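PDB 3GO6: ribokinase RBSK from Mycobacterium tuberculosis, which probably catalyses the magnesium-dependent phosphorylation of D-ribose at O-5 with ATP, giving D-ribose 5-phosphate. Local coordinates for residues A[146-151]-A[249-254]; A[164-169]-A[192-197]; A[272-277]-A[293-298]. One frame throughout, in Å; residues are numbered along the deposited sequence.

Interaction 1: residues A[146-151]-A[249-254]; sequences VLLTQL and VFAGVL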
loop_
_atom_site.group_PDB
_atom_site.type_symbol
_atom_site.label_atom_id
_atom_site.label_comp_id
_atom_site.label_asym_id
_atom_site.label_seq_id
_atom_site.Cartn_x
_atom_site.Cartn_y
_atom_site.Cartn_z
ATOM N N VAL A 146 15.353 -11.867 28.494
ATOM C CA VAL A 146 14.485 -12.518 27.497
ATOM C C VAL A 146 14.885 -12.077 26.084
ATOM O O VAL A 146 14.967 -10.877 25.808
ATOM C CB VAL A 146 12.989 -12.164 27.726
ATOM C CG1 VAL A 146 12.083 -12.844 26.673
ATOM C CG2 VAL A 146 12.530 -12.545 29.142
ATOM N N LEU A 147 15.157 -13.047 25.215
ATOM C CA LEU A 147 15.234 -12.789 23.776
ATOM C C LEU A 147 13.845 -12.990 23.161
ATOM O O LEU A 147 13.221 -14.022 23.362
ATOM C CB LEU A 147 16.243 -13.713 23.076
ATOM C CG LEU A 147 16.035 -13.842 21.550
ATOM C CD1 LEU A 147 16.568 -12.651 20.778
ATOM C CD2 LEU A 147 16.592 -15.123 21.003
ATOM N N LEU A 148 13.346 -11.990 22.438
ATOM C CA LEU A 148 12.110 -12.164 21.697
ATOM C C LEU A 148 12.391 -11.986 20.200
ATOM O O LEU A 148 12.982 -10.975 19.773
ATOM C CB LEU A 148 11.040 -11.186 22.221
ATOM C CG LEU A 148 9.719 -11.090 21.456
ATOM C CD1 LEU A 148 8.980 -12.429 21.443
ATOM C CD2 LEU A 148 8.842 -9.978 22.027
ATOM N N THR A 149 11.978 -12.965 19.403
ATOM C CA THR A 149 12.244 -12.932 17.972
ATOM C C THR A 149 11.014 -13.389 17.174
ATOM O O THR A 149 10.098 -13.985 17.744
ATOM C CB THR A 149 13.532 -13.753 17.631
ATOM O OG1 THR A 149 13.998 -13.407 16.326
ATOM C CG2 THR A 149 13.279 -15.245 17.705
ATOM N N GLN A 150 10.967 -13.043 15.886
ATOM C CA GLN A 150 9.877 -13.450 14.979
ATOM C C GLN A 150 10.514 -13.807 13.650
ATOM O O GLN A 150 11.740 -13.803 13.534
ATOM C CB GLN A 150 8.794 -12.357 14.761
ATOM C CG GLN A 150 8.602 -11.382 15.940
ATOM C CD GLN A 150 9.774 -10.387 16.066
ATOM O OE1 GLN A 150 10.407 -10.042 15.067
ATOM N NE2 GLN A 150 10.058 -9.939 17.287
ATOM N N LEU A 151 9.685 -14.120 12.655
ATOM C CA LEU A 151 10.177 -14.813 11.478
ATOM C C LEU A 151 10.107 -14.031 10.164
ATOM O O LEU A 151 10.159 -14.641 9.083
ATOM C CB LEU A 151 9.492 -16.195 11.358
ATOM C CG LEU A 151 9.408 -17.079 12.623
ATOM C CD1 LEU A 151 8.674 -18.387 12.339
ATOM C CD2 LEU A 151 10.788 -17.367 13.204
ATOM N N VAL A 249 1.591 -6.540 20.516
ATOM C CA VAL A 249 1.457 -6.034 21.887
ATOM C C VAL A 249 1.452 -7.194 22.887
ATOM O O VAL A 249 2.197 -7.189 23.870
ATOM C CB VAL A 249 0.202 -5.122 22.071
ATOM C CG1 VAL A 249 0.056 -4.722 23.548
ATOM C CG2 VAL A 249 0.327 -3.841 21.203
ATOM N N PHE A 250 0.625 -8.205 22.628
ATOM C CA PHE A 250 0.607 -9.404 23.487
ATOM C C PHE A 250 2.032 -9.961 23.661
ATOM O O PHE A 250 2.467 -10.217 24.788
ATOM C CB PHE A 250 -0.346 -10.452 22.884
ATOM C CG PHE A 250 -0.422 -11.744 23.673
ATOM C CD1 PHE A 250 -1.519 -11.988 24.512
ATOM C CD2 PHE A 250 0.578 -12.716 23.559
ATOM C CE1 PHE A 250 -1.608 -13.184 25.252
ATOM C CE2 PHE A 250 0.510 -13.913 24.295
ATOM C CZ PHE A 250 -0.598 -14.145 25.145
ATOM N N ALA A 251 2.772 -10.107 22.558
ATOM C CA ALA A 251 4.102 -10.735 22.594
ATOM C C ALA A 251 5.110 -9.895 23.372
ATOM O O ALA A 251 5.882 -10.425 24.192
ATOM C CB ALA A 251 4.605 -11.001 21.178
ATOM N N GLY A 252 5.104 -8.582 23.126
ATOM C CA GLY A 252 6.049 -7.681 23.803
ATOM C C GLY A 252 5.783 -7.632 25.290
ATOM O O GLY A 252 6.720 -7.639 26.107
ATOM N N VAL A 253 4.506 -7.578 25.658
ATOM C CA VAL A 253 4.131 -7.602 27.087
ATOM C C VAL A 253 4.462 -8.944 27.755
ATOM O O VAL A 253 4.905 -8.971 28.918
ATOM C CB VAL A 253 2.643 -7.227 27.296
ATOM C CG1 VAL A 253 2.222 -7.416 28.778
ATOM C CG2 VAL A 253 2.429 -5.798 26.853
ATOM N N LEU A 254 4.261 -10.044 27.032
ATOM C CA LEU A 254 4.648 -11.348 27.550
ATOM C C LEU A 254 6.154 -11.362 27.845
ATOM O O LEU A 254 6.584 -11.801 28.936
ATOM C CB LEU A 254 4.252 -12.483 26.594
ATOM C CG LEU A 254 4.266 -13.875 27.235
ATOM C CD1 LEU A 254 3.046 -14.035 28.153
ATOM C CD2 LEU A 254 4.273 -14.989 26.193
#
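Leu-148 of the sheet packs on Ala-251 and Gly-252 of a helix in a small, fully buried, apolar strand-to-helix contact close to the middle of the chain. It belongs to the alpha/beta core of the ribokinase fold, in which helix 246-257 lies against one face of the large mixed sheet. Strand 146-149 sits inside that sheet: its backbone is hydrogen-bonded to Arg-21 and Cys-23 on one flank and to Val-171 and Met-173 on the other. Leu-148 points toward the helix and brings a single methyl group to it. Its CG stands anti to the backbone N (chi1 173°), and with chi2 at 61° the CD2 branch leads. The backbones stay well apart, Leu-148 CA lying 7.8 Å from Gly-252 CA, and the leucine side chain bridges the gap.

On the helix, Ala-251 turns its CB toward the strand, while Gly-252 offers only bare backbone, so the methyl settles against the main chain itself. Ala-251 also touches Ile-197 of strand 195-199, and Leu-148 touches Met-173 of strand 171-175, so the pair is part of the apolar packing between helix and sheet. Directly before Val-249 in the same helix comes Asp-248, the predicted proton acceptor, and the side chain of Ala-251 is about 9 Å from the bound ribose. The contact is thus one of those by which the helix that carries the predicted base lies on the sheet. Leu-148 CD2 lies 4.0 Å from Gly-252 CA. The same methyl, Leu-148 CD2, comes closest to the backbone oxygen Ala-251 O, at 3.7 Å.

Interaction 2: residues A[164-169]-A[192-197]; sequences AAQSAD and IADVVI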
loop_
_atom_site.group_PDB
_atom_site.type_symbol
_atom_site.label_atom_id
_atom_site.label_comp_id
_atom_site.label_asym_id
_atom_site.label_seq_id
_atom_site.Cartn_x
_atom_site.Cartn_y
_atom_site.Cartn_z
ATOM N N ALA A 164 22.765 -18.022 21.047
ATOM C CA ALA A 164 23.508 -17.081 21.905
ATOM C C ALA A 164 22.761 -16.794 23.210
ATOM O O ALA A 164 23.324 -16.926 24.299
ATOM C CB ALA A 164 23.788 -15.799 21.160
ATOM N N ALA A 165 21.483 -16.427 23.102
ATOM C CA ALA A 165 20.662 -16.181 24.280
ATOM C C ALA A 165 20.648 -17.383 25.222
ATOM O O ALA A 165 20.785 -17.223 26.435
ATOM C CB ALA A 165 19.221 -15.803 23.881
ATOM N N GLN A 166 20.481 -18.580 24.672
ATOM C CA GLN A 166 20.376 -19.765 25.518
ATOM C C GLN A 166 21.672 -20.090 26.266
ATOM O O GLN A 166 21.632 -20.520 27.424
ATOM C CB GLN A 166 19.910 -20.982 24.727
ATOM C CG GLN A 166 19.158 -21.959 25.605
ATOM C CD GLN A 166 18.265 -22.867 24.811
ATOM O OE1 GLN A 166 18.738 -23.590 23.938
ATOM N NE2 GLN A 166 16.958 -22.845 25.112
ATOM N N SER A 167 22.810 -19.872 25.608
ATOM C CA SER A 167 24.109 -20.040 26.260
ATOM C C SER A 167 24.232 -19.156 27.488
ATOM O O SER A 167 24.823 -19.566 28.485
ATOM C CB SER A 167 25.250 -19.746 25.289
ATOM O OG SER A 167 25.328 -20.772 24.316
ATOM N N ALA A 168 23.663 -17.952 27.413
ATOM C CA ALA A 168 23.683 -16.993 28.522
ATOM C C ALA A 168 22.490 -17.171 29.465
ATOM O O ALA A 168 22.230 -16.317 30.323
ATOM C CB ALA A 168 23.743 -15.563 27.986
ATOM N N ASP A 169 21.797 -18.300 29.311
ATOM C CA ASP A 169 20.587 -18.660 30.075
ATOM C C ASP A 169 19.482 -17.593 30.063
ATOM O O ASP A 169 18.757 -17.429 31.046
ATOM C CB ASP A 169 20.919 -19.156 31.505
ATOM C CG ASP A 169 19.723 -19.867 32.198
ATOM O OD1 ASP A 169 19.015 -20.696 31.552
ATOM O OD2 ASP A 169 19.490 -19.593 33.406
ATOM N N ILE A 192 14.927 -25.769 20.471
ATOM C CA ILE A 192 15.475 -25.029 21.612
ATOM C C ILE A 192 14.599 -23.899 22.197
ATOM O O ILE A 192 14.932 -23.355 23.250
ATOM C CB ILE A 192 16.916 -24.479 21.316
ATOM C CG1 ILE A 192 16.909 -23.472 20.158
ATOM C CG2 ILE A 192 17.889 -25.635 21.012
ATOM C CD1 ILE A 192 18.218 -22.689 20.012
ATOM N N ALA A 193 13.504 -23.532 21.533
ATOM C CA ALA A 193 12.642 -22.440 22.046
ATOM C C ALA A 193 12.054 -22.785 23.413
ATOM O O ALA A 193 11.535 -23.884 23.598
ATOM C CB ALA A 193 11.503 -22.118 21.046
ATOM N N ASP A 194 12.124 -21.841 24.346
ATOM C CA ASP A 194 11.487 -21.953 25.646
ATOM C C ASP A 194 9.979 -21.674 25.533
ATOM O O ASP A 194 9.156 -22.405 26.104
ATOM C CB ASP A 194 12.132 -20.991 26.660
ATOM C CG ASP A 194 13.597 -21.344 26.976
ATOM O OD1 ASP A 194 13.887 -22.543 27.197
ATOM O OD2 ASP A 194 14.466 -20.423 26.990
ATOM N N VAL A 195 9.634 -20.602 24.813
ATOM C CA VAL A 195 8.256 -20.109 24.696
ATOM C C VAL A 195 8.017 -19.832 23.228
ATOM O O VAL A 195 8.883 -19.242 22.569
ATOM C CB VAL A 195 8.056 -18.756 25.472
ATOM C CG1 VAL A 195 6.587 -18.277 25.442
ATOM C CG2 VAL A 195 8.544 -18.868 26.892
ATOM N N VAL A 196 6.866 -20.275 22.714
ATOM C CA VAL A 196 6.443 -19.941 21.370
ATOM C C VAL A 196 5.069 -19.310 21.463
ATOM O O VAL A 196 4.183 -19.836 22.156
ATOM C CB VAL A 196 6.416 -21.153 20.408
ATOM C CG1 VAL A 196 5.898 -20.733 19.043
ATOM C CG2 VAL A 196 7.817 -21.717 20.255
ATOM N N ILE A 197 4.917 -18.168 20.784
ATOM C CA ILE A 197 3.649 -17.430 20.727
ATOM C C ILE A 197 3.187 -17.518 19.312
ATOM O O ILE A 197 3.943 -17.210 18.380
ATOM C CB ILE A 197 3.836 -15.937 21.111
ATOM C CG1 ILE A 197 4.481 -15.822 22.499
ATOM C CG2 ILE A 197 2.494 -15.153 21.028
ATOM C CD1 ILE A 197 5.137 -14.439 22.769
HETATM O O HOH W 1 17.219 -20.513 27.690
#
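The C-terminal end of helix 155-167 is tied to the turn leading into strand 195-199 by the carboxamide of Gln-166, which reaches across to Ile-192 and Asp-194. Its NE2 donates a hydrogen bond to the backbone oxygen Ile-192 O at 2.8 Å. The bond is bent, with an N-H...O angle of 141°; the donor lies in the carbonyl plane, while the acceptor is tilted 25° out of the glutamine amide plane. Gln-166 gets there by a stretched chain, CG anti to the backbone N and extended beyond it.

The other end of the amide rests on the isoleucine side chain: Gln-166 OE1 is 3.3 Å from Ile-192 CB, and the CG2 methyl, on the branch at CB, is close by. Both elements are parts of the alpha/beta layers of the ribokinase fold, where helix 155-167 leads to strand 171-175 and helix 183-192 leads to the next parallel strand; the glutamine therefore links the end of helix 155-167 to the residues that lead into strand 195-199. A Schellman motif closes this helix, with Asp-169, of positive phi, as its C-prime residue and Asp-169 N bonded to Gln-166 O at 2.9 Å.

Asp-194 is approached less closely, its OD1 lying 3.7 Å from Gln-166 NE2, with amide and carboxylate planes 58° apart. Its stronger partner is the backbone N of Val-172 in strand 171-175, bonded to OD2. A water also donates to Asp-194 OD2 at 2.8 Å and accepts a weak bond from Gln-166 NE2 at 3.5 Å, forming a second, looser bridge at this partly exposed surface.

Interaction 3: residues A[272-277]-A[293-298]; sequences LRRACA and PAAAAI
Residues 272-277 form part of the long helix 265-282, while 293-298 run from a loop through the N-cap residue Ala-294 into the first turn of helix 295-303, where Ile-298 N bonds to Ala-294 O at 3.2 Å. The principal pair in this helix-helix packing is Arg-274 and Ile-298, whose side chains meet at about a right angle. The CG2 methyl of Ile-298 sits over the centre of one face of the guanidinium, 3.7 Å above its plane; CZ and NH2 of Arg-274 are each 3.8 Å from it. The arginine chain bends at chi3 (69°), bringing its end toward the second helix. Arg-274 NH2 also passes 3.8 Å from Ala-295 O, approaching obliquely. The charge itself is met just beyond the segment, where Arg-274 NH1 forms a salt bridge with Asp-299, the residue after Ile-298; this probably holds the flat group against the methyl. Ala-277 points toward the second segment and touches Leu-302. Cys-276 belongs to the ADP site of this protein. Ile-298 and Pro-293 also pack on Ala-278, joining the C-terminal helix to helix 265-282, which packs on both helix 246-257, through Ala-275 on Phe-250, and strand 229-233, through Leu-272 on Phe-231.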
loop_
_atom_site.group_PDB
_atom_site.type_symbol
_atom_site.label_atom_id
_atom_site.label_comp_id
_atom_site.label_asym_id
_atom_site.label_seq_id
_atom_site.Cartn_x
_atom_site.Cartn_y
_atom_site.Cartn_z
ATOM N N LEU A 272 1.034 -14.171 31.388
ATOM C CA LEU A 272 -0.076 -14.472 30.457
ATOM C C LEU A 272 -1.297 -13.574 30.656
ATOM O O LEU A 272 -1.864 -13.068 29.677
ATOM C CB LEU A 272 -0.462 -15.962 30.519
ATOM C CG LEU A 272 0.586 -16.984 30.028
ATOM C CD1 LEU A 272 0.331 -18.367 30.627
ATOM C CD2 LEU A 272 0.606 -17.080 28.489
ATOM N N ARG A 273 -1.685 -13.360 31.920
ATOM C CA ARG A 273 -2.804 -12.459 32.241
ATOM C C ARG A 273 -2.542 -11.034 31.758
ATOM O O ARG A 273 -3.423 -10.400 31.184
ATOM C CB ARG A 273 -3.118 -12.460 33.744
ATOM C CG ARG A 273 -3.888 -13.714 34.157
ATOM C CD ARG A 273 -3.973 -13.899 35.665
ATOM N NE ARG A 273 -4.743 -15.108 35.962
ATOM C CZ ARG A 273 -4.853 -15.686 37.161
ATOM N NH1 ARG A 273 -4.222 -15.183 38.218
ATOM N NH2 ARG A 273 -5.602 -16.783 37.299
ATOM N N ARG A 274 -1.338 -10.536 32.012
ATOM C CA ARG A 274 -0.978 -9.175 31.624
ATOM C C ARG A 274 -0.936 -9.040 30.100
ATOM O O ARG A 274 -1.419 -8.058 29.554
ATOM C CB ARG A 274 0.357 -8.787 32.259
ATOM C CG ARG A 274 0.226 -8.597 33.791
ATOM C CD ARG A 274 1.528 -8.212 34.474
ATOM N NE ARG A 274 1.925 -6.859 34.106
ATOM C CZ ARG A 274 1.406 -5.742 34.617
ATOM N NH1 ARG A 274 0.450 -5.806 35.546
ATOM N NH2 ARG A 274 1.835 -4.554 34.185
ATOM N N ALA A 275 -0.368 -10.036 29.426
ATOM C CA ALA A 275 -0.279 -10.020 27.965
ATOM C C ALA A 275 -1.684 -10.056 27.355
ATOM O O ALA A 275 -1.976 -9.319 26.398
ATOM C CB ALA A 275 0.606 -11.195 27.450
ATOM N N CYS A 276 -2.571 -10.870 27.938
ATOM C CA CYS A 276 -3.966 -10.945 27.469
ATOM C C CYS A 276 -4.677 -9.603 27.629
ATOM O O CYS A 276 -5.350 -9.146 26.702
ATOM C CB CYS A 276 -4.755 -12.058 28.190
ATOM S SG CYS A 276 -4.466 -13.697 27.521
ATOM N N ALA A 277 -4.503 -8.960 28.784
ATOM C CA ALA A 277 -5.111 -7.649 29.015
ATOM C C ALA A 277 -4.575 -6.596 28.064
ATOM O O ALA A 277 -5.343 -5.805 27.524
ATOM C CB ALA A 277 -4.927 -7.191 30.478
ATOM N N PRO A 293 -0.375 -0.305 25.301
ATOM C CA PRO A 293 -0.718 0.463 26.478
ATOM C C PRO A 293 0.460 0.613 27.443
ATOM O O PRO A 293 1.408 -0.192 27.435
ATOM C CB PRO A 293 -1.824 -0.387 27.117
ATOM C CG PRO A 293 -1.418 -1.773 26.797
ATOM C CD PRO A 293 -0.890 -1.688 25.381
ATOM N N ALA A 294 0.389 1.636 28.285
ATOM C CA ALA A 294 1.382 1.822 29.345
ATOM C C ALA A 294 1.166 0.782 30.439
ATOM O O ALA A 294 0.065 0.213 30.560
ATOM C CB ALA A 294 1.313 3.257 29.912
ATOM N N ALA A 295 2.207 0.517 31.225
ATOM C CA ALA A 295 2.123 -0.484 32.287
ATOM C C ALA A 295 0.939 -0.204 33.233
ATOM O O ALA A 295 0.230 -1.132 33.649
ATOM C CB ALA A 295 3.423 -0.541 33.069
ATOM N N ALA A 296 0.733 1.074 33.558
ATOM C CA ALA A 296 -0.341 1.460 34.474
ATOM C C ALA A 296 -1.726 1.173 33.896
ATOM O O ALA A 296 -2.643 0.826 34.645
ATOM C CB ALA A 296 -0.212 2.920 34.858
ATOM N N ALA A 297 -1.881 1.309 32.573
ATOM C CA ALA A 297 -3.136 0.947 31.899
ATOM C C ALA A 297 -3.415 -0.560 31.959
ATOM O O ALA A 297 -4.567 -0.981 32.098
ATOM C CB ALA A 297 -3.148 1.437 30.447
ATOM N N ILE A 298 -2.356 -1.360 31.835
ATOM C CA ILE A 298 -2.453 -2.811 31.959
ATOM C C ILE A 298 -2.927 -3.174 33.382
ATOM O O ILE A 298 -3.881 -3.952 33.553
ATOM C CB ILE A 298 -1.095 -3.500 31.639
ATOM C CG1 ILE A 298 -0.683 -3.247 30.171
ATOM C CG2 ILE A 298 -1.159 -4.997 31.928
ATOM C CD1 ILE A 298 0.782 -3.617 29.875
#

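How the interactions relate
Interaction 1 is in the core, interaction 3 is also buried but farther from the centre, and interaction 2 is at the surface. Their chemistry follows suit: methyl packing in the first, a bent side-chain-to-backbone hydrogen bond, and a looser water bridge, in the second, and an arginine face under a methyl in the third. Interactions 1 and 2 reach the same sheet and meet through Ile-197, whose CD1 lies 3.6 Å from Leu-254 CD2. Interaction 3 meets helix 246-257 through Phe-250, whose CD1 is 3.3 Å from Ala-275 O. Interactions 2 and 3 do not touch, their centres being about 23 Å apart.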